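Local coordinates for adenylate cyclase (Hippeastrum hybrid cultivar, PDB 6YP4), which acts chiefly as a triphosphatase of the CYTH family, although it was named as an adenylyl cyclase, and binds a non-hydrolysable GTP analogue, at residues 26-32 with 134-140; 146-151 with 162-167. One frame throughout, in Å; residues are numbered along the deposited sequence. Where two conformers were deposited one is given.

Contact 1: 26-32 with 134-140; sequences HLKTHLQ and RNVRAVY. With GCP (phosphomethylphosphonic acid guanylate ester), chain B.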
loop_
_atom_site.group_PDB
_atom_site.type_symbol
_atom_site.label_atom_id
_atom_site.label_comp_id
_atom_site.label_asym_id
_atom_site.label_seq_id
_atom_site.Cartn_x
_atom_site.Cartn_y
_atom_site.Cartn_z
ATOM N N HIS A 26 -10.746 9.043 -0.461
ATOM C CA HIS A 26 -10.061 8.641 0.754
ATOM C C HIS A 26 -10.077 7.126 0.927
ATOM O O HIS A 26 -11.135 6.486 0.852
ATOM C CB HIS A 26 -10.721 9.307 1.951
ATOM C CG HIS A 26 -10.110 8.918 3.256
ATOM N ND1 HIS A 26 -10.662 7.965 4.083
ATOM C CD2 HIS A 26 -8.992 9.363 3.881
ATOM C CE1 HIS A 26 -9.912 7.839 5.163
ATOM N NE2 HIS A 26 -8.886 8.672 5.061
ATOM N N LEU A 27 -8.904 6.563 1.195
ATOM C CA LEU A 27 -8.732 5.143 1.466
ATOM C C LEU A 27 -8.471 4.840 2.932
ATOM O O LEU A 27 -9.057 3.905 3.472
ATOM C CB LEU A 27 -7.569 4.583 0.634
ATOM C CG LEU A 27 -7.216 3.109 0.867
ATOM C CD1 LEU A 27 -8.394 2.230 0.475
ATOM C CD2 LEU A 27 -5.980 2.684 0.103
ATOM N N LYS A 28 -7.602 5.597 3.606
ATOM C CA LYS A 28 -7.296 5.316 5.002
ATOM C C LYS A 28 -6.505 6.487 5.576
ATOM O O LYS A 28 -5.899 7.263 4.835
ATOM C CB LYS A 28 -6.497 4.010 5.166
ATOM C CG LYS A 28 -5.163 4.024 4.422
ATOM C CD LYS A 28 -4.496 2.647 4.409
ATOM C CE LYS A 28 -3.162 2.689 3.686
ATOM N NZ LYS A 28 -2.285 1.511 4.001
ATOM N N THR A 29 -6.505 6.591 6.903
ATOM C CA THR A 29 -5.667 7.554 7.622
ATOM C C THR A 29 -5.074 6.840 8.830
ATOM O O THR A 29 -5.809 6.187 9.575
ATOM C CB THR A 29 -6.479 8.779 8.075
ATOM O OG1 THR A 29 -7.062 9.401 6.925
ATOM C CG2 THR A 29 -5.594 9.823 8.889
ATOM N N HIS A 30 -3.753 6.958 9.018
ATOM C CA HIS A 30 -3.065 6.311 10.123
ATOM C C HIS A 30 -2.005 7.226 10.730
ATOM O O HIS A 30 -1.454 8.103 10.064
ATOM C CB HIS A 30 -2.413 5.006 9.676
ATOM C CG HIS A 30 -3.415 3.937 9.362
ATOM N ND1 HIS A 30 -3.957 3.121 10.330
ATOM C CD2 HIS A 30 -4.032 3.611 8.202
ATOM C CE1 HIS A 30 -4.838 2.307 9.770
ATOM N NE2 HIS A 30 -4.892 2.576 8.479
ATOM N N LEU A 31 -1.699 6.938 11.994
ATOM C CA LEU A 31 -0.681 7.615 12.788
ATOM C C LEU A 31 0.629 6.833 12.729
ATOM O O LEU A 31 0.634 5.614 12.915
ATOM C CB LEU A 31 -1.168 7.738 14.233
ATOM C CG LEU A 31 -0.170 8.286 15.237
ATOM C CD1 LEU A 31 0.144 9.708 14.839
ATOM C CD2 LEU A 31 -0.758 8.235 16.630
ATOM N N GLN A 32 1.730 7.527 12.443
ATOM C CA GLN A 32 3.064 6.934 12.389
ATOM C C GLN A 32 3.967 7.611 13.410
ATOM O O GLN A 32 3.933 8.839 13.556
ATOM C CB GLN A 32 3.692 7.094 10.991
ATOM C CG GLN A 32 2.701 6.894 9.814
ATOM C CD GLN A 32 3.344 7.073 8.450
ATOM O OE1 GLN A 32 3.999 8.076 8.199
ATOM N NE2 GLN A 32 3.174 6.062 7.548
ATOM N N ARG A 134 6.585 12.297 14.712
ATOM C CA ARG A 134 5.247 11.765 14.500
ATOM C C ARG A 134 4.710 12.263 13.152
ATOM O O ARG A 134 5.085 13.342 12.683
ATOM C CB ARG A 134 4.335 12.204 15.667
ATOM C CG ARG A 134 2.826 11.975 15.546
ATOM C CD ARG A 134 2.071 12.755 16.654
ATOM N NE ARG A 134 0.701 12.280 16.892
ATOM C CZ ARG A 134 -0.396 12.837 16.381
ATOM N NH1 ARG A 134 -1.596 12.332 16.656
ATOM N NH2 ARG A 134 -0.302 13.903 15.598
ATOM N N ASN A 135 3.844 11.473 12.520
ATOM C CA ASN A 135 3.262 11.901 11.251
ATOM C C ASN A 135 1.889 11.265 11.080
ATOM O O ASN A 135 1.723 10.068 11.335
ATOM C CB ASN A 135 4.183 11.535 10.074
ATOM C CG ASN A 135 3.633 11.975 8.712
ATOM O OD1 ASN A 135 3.658 13.164 8.367
ATOM N ND2 ASN A 135 3.178 11.003 7.906
ATOM N N VAL A 136 0.913 12.082 10.694
ATOM C CA VAL A 136 -0.422 11.625 10.327
ATOM C C VAL A 136 -0.495 11.566 8.809
ATOM O O VAL A 136 -0.278 12.576 8.135
ATOM C CB VAL A 136 -1.514 12.541 10.892
ATOM C CG1 VAL A 136 -2.907 12.018 10.473
ATOM C CG2 VAL A 136 -1.419 12.600 12.398
ATOM N N ARG A 137 -0.809 10.391 8.264
ATOM C CA ARG A 137 -0.813 10.187 6.822
ATOM C C ARG A 137 -2.197 9.742 6.384
ATOM O O ARG A 137 -2.690 8.706 6.843
ATOM C CB ARG A 137 0.240 9.153 6.398
ATOM C CG ARG A 137 0.067 8.635 4.961
ATOM C CD ARG A 137 1.337 7.950 4.489
ATOM N NE ARG A 137 2.497 8.851 4.491
ATOM C CZ ARG A 137 3.757 8.448 4.318
ATOM N NH1 ARG A 137 4.031 7.162 4.140
ATOM N NH2 ARG A 137 4.752 9.321 4.328
ATOM N N ALA A 138 -2.801 10.521 5.488
ATOM C CA ALA A 138 -4.072 10.218 4.853
ATOM C C ALA A 138 -3.789 9.765 3.428
ATOM O O ALA A 138 -3.057 10.444 2.700
ATOM C CB ALA A 138 -4.986 11.456 4.872
ATOM N N VAL A 139 -4.333 8.606 3.044
ATOM C CA VAL A 139 -4.016 7.958 1.773
ATOM C C VAL A 139 -5.238 8.013 0.872
ATOM O O VAL A 139 -6.362 7.770 1.322
ATOM C CB VAL A 139 -3.573 6.491 1.962
ATOM C CG1 VAL A 139 -3.072 5.886 0.641
ATOM C CG2 VAL A 139 -2.525 6.385 3.046
ATOM N N TYR A 140 -5.003 8.286 -0.417
ATOM C CA TYR A 140 -6.049 8.458 -1.417
ATOM C C TYR A 140 -5.686 7.669 -2.665
ATOM O O TYR A 140 -4.530 7.683 -3.098
ATOM C CB TYR A 140 -6.230 9.959 -1.781
ATOM C CG TYR A 140 -6.493 10.822 -0.570
ATOM C CD1 TYR A 140 -5.448 11.357 0.179
ATOM C CD2 TYR A 140 -7.796 11.054 -0.142
ATOM C CE1 TYR A 140 -5.701 12.119 1.305
ATOM C CE2 TYR A 140 -8.061 11.796 0.979
ATOM C CZ TYR A 140 -7.012 12.345 1.688
ATOM O OH TYR A 140 -7.295 13.071 2.809
HETATM P PG GCP B . 8.549 10.246 2.750
HETATM O O1G GCP B . 8.386 11.487 1.924
HETATM O O2G GCP B . 7.824 10.388 4.070
HETATM O O3G GCP B . 10.016 9.987 2.989
HETATM C C3B GCP B . 7.821 8.852 1.822
HETATM P PB GCP B . 8.089 7.297 2.795
HETATM O O1B GCP B . 9.443 7.252 3.440
HETATM O O2B GCP B . 6.980 7.094 3.798
HETATM O O3A GCP B . 8.014 6.086 1.684
HETATM P PA GCP B . 7.879 4.531 2.197
HETATM O O1A GCP B . 8.815 3.705 1.332
HETATM O O2A GCP B . 8.331 4.482 3.641
HETATM O "O5'" GCP B . 6.271 4.025 2.091
HETATM C "C5'" GCP B . 5.347 4.835 1.378
HETATM C "C4'" GCP B . 5.682 4.870 -0.174
HETATM O "O4'" GCP B . 6.002 3.471 -0.787
HETATM C "C3'" GCP B . 4.656 5.285 -0.812
HETATM O "O3'" GCP B . 5.058 6.228 -1.837
HETATM C "C2'" GCP B . 3.869 3.940 -1.430
HETATM O "O2'" GCP B . 3.338 4.169 -2.788
HETATM C "C1'" GCP B . 4.657 2.936 -1.384
HETATM N N9 GCP B . 4.065 1.860 -0.493
HETATM C C8 GCP B . 4.423 1.769 0.793
HETATM N N7 GCP B . 3.762 0.742 1.359
HETATM C C5 GCP B . 2.985 0.193 0.412
HETATM C C6 GCP B . 2.101 -0.884 0.440
HETATM O O6 GCP B . 1.938 -1.493 1.444
HETATM N N1 GCP B . 1.439 -1.231 -0.664
HETATM C C2 GCP B . 1.627 -0.533 -1.816
HETATM N N2 GCP B . 0.848 -1.003 -2.959
HETATM N N3 GCP B . 2.488 0.521 -1.844
HETATM C C4 GCP B . 3.167 0.881 -0.729
#
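Strands 26-32 and 134-140 are antiparallel neighbours in the curled CYTH sheet, and the pair Gln-32 and Asn-135 lies on the face that turns to the bound nucleotide. Backbone bonds join Gln-32 with Asn-135 and His-30 with Arg-137 in both directions. Near Val-139 a classic beta bulge shifts the register: Val-139 O takes the N-H of Leu-27 at 2.8 Å and, weakly, that of Lys-28 as well. The side chains of Gln-32 and Asn-135 run alongside each other with their amide planes 48° apart; Asn-135 ND2 reaches Gln-32 OE1 at 3.1 Å from above the carbonyl plane and also bonds Asp-151, while OD1 is hydrogen-bonded to Thr-153. Gln-32 OE1 lies over the centre of one face of the Arg-137 guanidinium, 3.9 Å from Arg-137 CZ. Bent at its third torsion (chi3 -60°), Arg-137 directs both terminal nitrogens at one phosphate oxygen, NH1 to O2B of the GTP analogue at 3.0 Å and NH2 to the same O2B at 3.2 Å, while NE is salt-bridged to Asp-151. With Gln-32 cut back to an alanine, Asn-135 ND2 would probably lose one of its two acceptors and a face of the Arg-137 guanidinium its amide cover. On the face of His-26 and Thr-29, the imidazole presents its edge to the ring of Tyr-140 in an offset edge-to-face pair, centroids 5.6 Å apart, and His-26 NE2 shares a 2.7 Å hydrogen bond with Thr-29 OG1. Lys-28, extended beside Val-139, bonds O6 of a second analogue molecule. A cationic side chain on an inward sheet face, gripping phosphate, is typical of the triphosphate tunnel of CYTH enzymes.

Contact 2: 146-151 with 162-167; sequences LILELD and EIECET. With GCP (phosphomethylphosphonic acid guanylate ester), chain B; GCP (phosphomethylphosphonic acid guanylate ester), chain C.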
loop_
_atom_site.group_PDB
_atom_site.type_symbol
_atom_site.label_atom_id
_atom_site.label_comp_id
_atom_site.label_asym_id
_atom_site.label_seq_id
_atom_site.Cartn_x
_atom_site.Cartn_y
_atom_site.Cartn_z
ATOM N N LEU A 146 -3.518 6.116 -9.184
ATOM C CA LEU A 146 -2.425 6.761 -8.467
ATOM C C LEU A 146 -2.780 6.936 -6.997
ATOM O O LEU A 146 -3.920 7.265 -6.651
ATOM C CB LEU A 146 -2.121 8.128 -9.091
ATOM C CG LEU A 146 -1.626 8.131 -10.546
ATOM C CD1 LEU A 146 -1.713 9.532 -11.167
ATOM C CD2 LEU A 146 -0.202 7.572 -10.618
ATOM N N ILE A 147 -1.790 6.711 -6.134
ATOM C CA ILE A 147 -1.942 6.776 -4.686
ATOM C C ILE A 147 -1.320 8.084 -4.217
ATOM O O ILE A 147 -0.119 8.304 -4.414
ATOM C CB ILE A 147 -1.274 5.575 -3.994
ATOM C CG1 ILE A 147 -1.935 4.247 -4.422
ATOM C CG2 ILE A 147 -1.237 5.772 -2.493
ATOM C CD1 ILE A 147 -3.334 4.096 -3.896
ATOM N N LEU A 148 -2.129 8.940 -3.602
ATOM C CA LEU A 148 -1.659 10.193 -3.007
ATOM C C LEU A 148 -1.575 10.055 -1.496
ATOM O O LEU A 148 -2.477 9.495 -0.864
ATOM C CB LEU A 148 -2.598 11.348 -3.351
ATOM C CG LEU A 148 -2.941 11.624 -4.818
ATOM C CD1 LEU A 148 -3.988 12.717 -4.892
ATOM C CD2 LEU A 148 -1.717 11.981 -5.657
ATOM N N GLU A 149 -0.489 10.576 -0.913
ATOM C CA GLU A 149 -0.271 10.546 0.529
ATOM C C GLU A 149 -0.136 11.976 1.019
ATOM O O GLU A 149 0.798 12.679 0.616
ATOM C CB GLU A 149 0.980 9.748 0.893
ATOM C CG GLU A 149 0.820 8.243 0.781
ATOM C CD GLU A 149 2.100 7.577 0.336
ATOM O OE1 GLU A 149 2.463 7.748 -0.842
ATOM O OE2 GLU A 149 2.754 6.905 1.162
ATOM N N LEU A 150 -1.073 12.406 1.863
ATOM C CA LEU A 150 -1.111 13.756 2.413
ATOM C C LEU A 150 -0.666 13.670 3.867
ATOM O O LEU A 150 -1.323 13.011 4.683
ATOM C CB LEU A 150 -2.524 14.327 2.293
ATOM C CG LEU A 150 -2.792 15.765 2.728
ATOM C CD1 LEU A 150 -2.091 16.748 1.788
ATOM C CD2 LEU A 150 -4.288 16.050 2.783
ATOM N N ASP A 151 0.446 14.321 4.192
ATOM C CA ASP A 151 1.113 14.136 5.469
ATOM C C ASP A 151 0.990 15.383 6.337
ATOM O O ASP A 151 1.062 16.510 5.843
ATOM C CB ASP A 151 2.601 13.812 5.273
ATOM C CG ASP A 151 2.846 12.395 4.774
ATOM O OD1 ASP A 151 2.046 11.462 5.092
ATOM O OD2 ASP A 151 3.881 12.213 4.094
ATOM N N GLU A 162 2.771 17.929 3.530
ATOM C CA GLU A 162 3.207 17.593 2.188
ATOM C C GLU A 162 2.152 16.731 1.525
ATOM O O GLU A 162 1.327 16.092 2.192
ATOM C CB GLU A 162 4.537 16.830 2.139
ATOM C CG GLU A 162 5.671 17.422 2.933
ATOM C CD GLU A 162 6.794 16.427 3.143
ATOM O OE1 GLU A 162 7.306 15.898 2.138
ATOM O OE2 GLU A 162 7.130 16.157 4.310
ATOM N N ILE A 163 2.206 16.695 0.204
ATOM C CA ILE A 163 1.511 15.664 -0.560
ATOM C C ILE A 163 2.514 14.994 -1.491
ATOM O O ILE A 163 3.382 15.661 -2.068
ATOM C CB ILE A 163 0.298 16.230 -1.328
ATOM C CG1 ILE A 163 -0.473 15.060 -1.979
ATOM C CG2 ILE A 163 0.728 17.264 -2.351
ATOM C CD1 ILE A 163 -1.962 15.259 -2.052
ATOM N N GLU A 164 2.415 13.663 -1.612
ATOM C CA GLU A 164 3.407 12.879 -2.335
ATOM C C GLU A 164 2.720 11.784 -3.134
ATOM O O GLU A 164 1.619 11.355 -2.790
ATOM C CB GLU A 164 4.431 12.254 -1.388
ATOM C CG GLU A 164 5.068 13.296 -0.479
ATOM C CD GLU A 164 5.931 12.691 0.591
ATOM O OE1 GLU A 164 6.017 11.442 0.654
ATOM O OE2 GLU A 164 6.512 13.470 1.374
ATOM N N CYS A 165 3.402 11.339 -4.196
ATOM C CA CYS A 165 2.871 10.342 -5.123
ATOM C C CYS A 165 4.009 9.513 -5.705
ATOM O O CYS A 165 4.870 10.045 -6.412
ATOM C CB CYS A 165 2.079 11.017 -6.248
ATOM S SG CYS A 165 1.288 9.823 -7.348
ATOM N N GLU A 166 3.999 8.207 -5.432
ATOM C CA GLU A 166 4.965 7.284 -6.017
ATOM C C GLU A 166 4.511 6.899 -7.417
ATOM O O GLU A 166 3.346 6.545 -7.624
ATOM C CB GLU A 166 5.108 6.034 -5.138
ATOM C CG GLU A 166 6.531 5.463 -5.044
ATOM C CD GLU A 166 6.876 4.513 -6.183
ATOM O OE1 GLU A 166 5.936 4.023 -6.848
ATOM O OE2 GLU A 166 8.086 4.255 -6.408
ATOM N N THR A 167 5.426 6.960 -8.378
ATOM C CA THR A 167 5.033 6.743 -9.760
ATOM C C THR A 167 6.243 6.286 -10.562
ATOM O O THR A 167 7.393 6.509 -10.172
ATOM C CB THR A 167 4.437 8.016 -10.359
ATOM O OG1 THR A 167 4.092 7.803 -11.732
ATOM C CG2 THR A 167 5.447 9.168 -10.251
HETATM P PG GCP B . 8.549 10.246 2.750
HETATM O O1G GCP B . 8.386 11.487 1.924
HETATM O O2G GCP B . 7.824 10.388 4.070
HETATM O O3G GCP B . 10.016 9.987 2.989
HETATM C C3B GCP B . 7.821 8.852 1.822
HETATM P PB GCP B . 8.089 7.297 2.795
HETATM O O1B GCP B . 9.443 7.252 3.440
HETATM O O2B GCP B . 6.980 7.094 3.798
HETATM O O3A GCP B . 8.014 6.086 1.684
HETATM P PA GCP B . 7.879 4.531 2.197
HETATM O O1A GCP B . 8.815 3.705 1.332
HETATM O O2A GCP B . 8.331 4.482 3.641
HETATM O "O5'" GCP B . 6.271 4.025 2.091
HETATM C "C5'" GCP B . 5.347 4.835 1.378
HETATM C "C4'" GCP B . 5.682 4.870 -0.174
HETATM O "O4'" GCP B . 6.002 3.471 -0.787
HETATM C "C3'" GCP B . 4.656 5.285 -0.812
HETATM O "O3'" GCP B . 5.058 6.228 -1.837
HETATM C "C2'" GCP B . 3.869 3.940 -1.430
HETATM O "O2'" GCP B . 3.338 4.169 -2.788
HETATM C "C1'" GCP B . 4.657 2.936 -1.384
HETATM N N9 GCP B . 4.065 1.860 -0.493
HETATM C C8 GCP B . 4.423 1.769 0.793
HETATM N N7 GCP B . 3.762 0.742 1.359
HETATM C C5 GCP B . 2.985 0.193 0.412
HETATM C C6 GCP B . 2.101 -0.884 0.440
HETATM O O6 GCP B . 1.938 -1.493 1.444
HETATM N N1 GCP B . 1.439 -1.231 -0.664
HETATM C C2 GCP B . 1.627 -0.533 -1.816
HETATM N N2 GCP B . 0.848 -1.003 -2.959
HETATM N N3 GCP B . 2.488 0.521 -1.844
HETATM C C4 GCP B . 3.167 0.881 -0.729
HETATM P PG GCP C . -7.470 -8.899 -7.117
HETATM O O1G GCP C . -6.808 -9.516 -8.312
HETATM O O2G GCP C . -7.367 -9.817 -5.919
HETATM O O3G GCP C . -8.918 -8.616 -7.432
HETATM C C3B GCP C . -6.606 -7.334 -6.739
HETATM P PB GCP C . -7.466 -6.519 -5.313
HETATM O O1B GCP C . -8.959 -6.648 -5.397
HETATM O O2B GCP C . -6.930 -7.032 -3.999
HETATM O O3A GCP C . -7.085 -4.926 -5.446
HETATM P PA GCP C . -7.388 -3.918 -4.183
HETATM O O1A GCP C . -7.964 -2.643 -4.774
HETATM O O2A GCP C . -8.416 -4.588 -3.297
HETATM O "O5'" GCP C . -5.972 -3.650 -3.303
HETATM C "C5'" GCP C . -4.733 -4.068 -3.861
HETATM C "C4'" GCP C . -4.365 -3.225 -5.155
HETATM O "O4'" GCP C . -4.574 -1.688 -4.992
HETATM C "C3'" GCP C . -3.120 -3.367 -5.404
HETATM O "O3'" GCP C . -2.917 -3.554 -6.826
HETATM C "C2'" GCP C . -2.330 -2.017 -4.800
HETATM O "O2'" GCP C . -1.243 -1.553 -5.686
HETATM C "C1'" GCP C . -3.187 -1.099 -4.567
HETATM N N9 GCP C . -3.180 -0.755 -3.090
HETATM C C8 GCP C . -4.062 -1.318 -2.256
HETATM N N7 GCP C . -3.848 -0.849 -1.013
HETATM C C5 GCP C . -2.820 0.013 -1.078
HETATM C C6 GCP C . -2.183 0.781 -0.105
HETATM O O6 GCP C . -2.547 0.732 1.023
HETATM N N1 GCP C . -1.165 1.573 -0.442
HETATM C C2 GCP C . -0.749 1.629 -1.736
HETATM N N2 GCP C . 0.374 2.529 -1.986
HETATM N N3 GCP C . -1.369 0.878 -2.687
HETATM C C4 GCP C . -2.405 0.071 -2.355
HETATM O O HOH W 1 0.691 5.854 -6.920
HETATM O O HOH W 2 2.182 7.273 -3.466
#
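Asp-151 and Glu-164 meet at about a right angle, their carboxylate planes 84° apart and Asp-151 OD2 4.0 Å from Glu-164 OE2. Lys-195 is salt-bridged to both oxygens and to Glu-162, so a shared cation holds the three acids together, while Asp-151 OD1 is salt-bridged to Arg-137. With CG anti to its carbonyl carbon (chi1 -53°) and an extended chain beyond, Glu-164 carries its carboxylate to the terminal phosphate of the GTP analogue, where OE1 stands 2.7 Å and OE2 2.8 Å from O1G. Glu-149, its backbone partner across the strands, bends at chi2 toward the ribose instead; it was modelled in two conformers, and in the one described OE1 makes a weak approach to O3'. Backbone bonds run both ways between Glu-149 and Glu-164 and between Asp-151 and Glu-162. Beyond Leu-148 the strands part and water takes over: one molecule accepts from Ile-147 N and donates to Glu-166 O, while another accepts from Glu-166 N and donates to Ile-147 O at 2.7 Å and to Glu-149 OE1. The opposite face is apolar. Leu-150 crosses Ile-163 at a slant, its CD1 4.0 Å from Ile-163 CB, and Leu-148 sets CD2 4.0 Å from Cys-165 CB; helices 12-22 and 170-183 cover this layer. At the Ile-147 end of the pair, Ile-147 turns away from the strand partner and lays CG2 3.7 Å from guanine N2 of the analogue whose phosphates the second subunit grips. The two faces thus divide the work: one seals a hydrophobic core, and the other gathers acids beside phosphate, a concentration of negative charge that probably depends on Lys-195, Arg-137 and nearby magnesium for compensation.

Overall arrangement
From the N terminus, strand 26-39 comes early in the chain and pairs with strand 127-141 in contact 1, closing a long loop of 101 residues that holds several strands and helices of the CYTH domain. Contact 2 then opens and closes as a local hairpin across ten residues. The two are in series, neither nested nor crossed. They adjoin because strands 127-141 and 147-155 are neighbours in one sheet, stitched by backbone bonds such as Tyr-140 with Leu-148 and Ala-138 with Leu-150. Together they order the strands 26-39, 127-141, 147-155 and 158-166 along one wall, lining the same nucleotide site, and both also reach the second subunit and the analogue it holds.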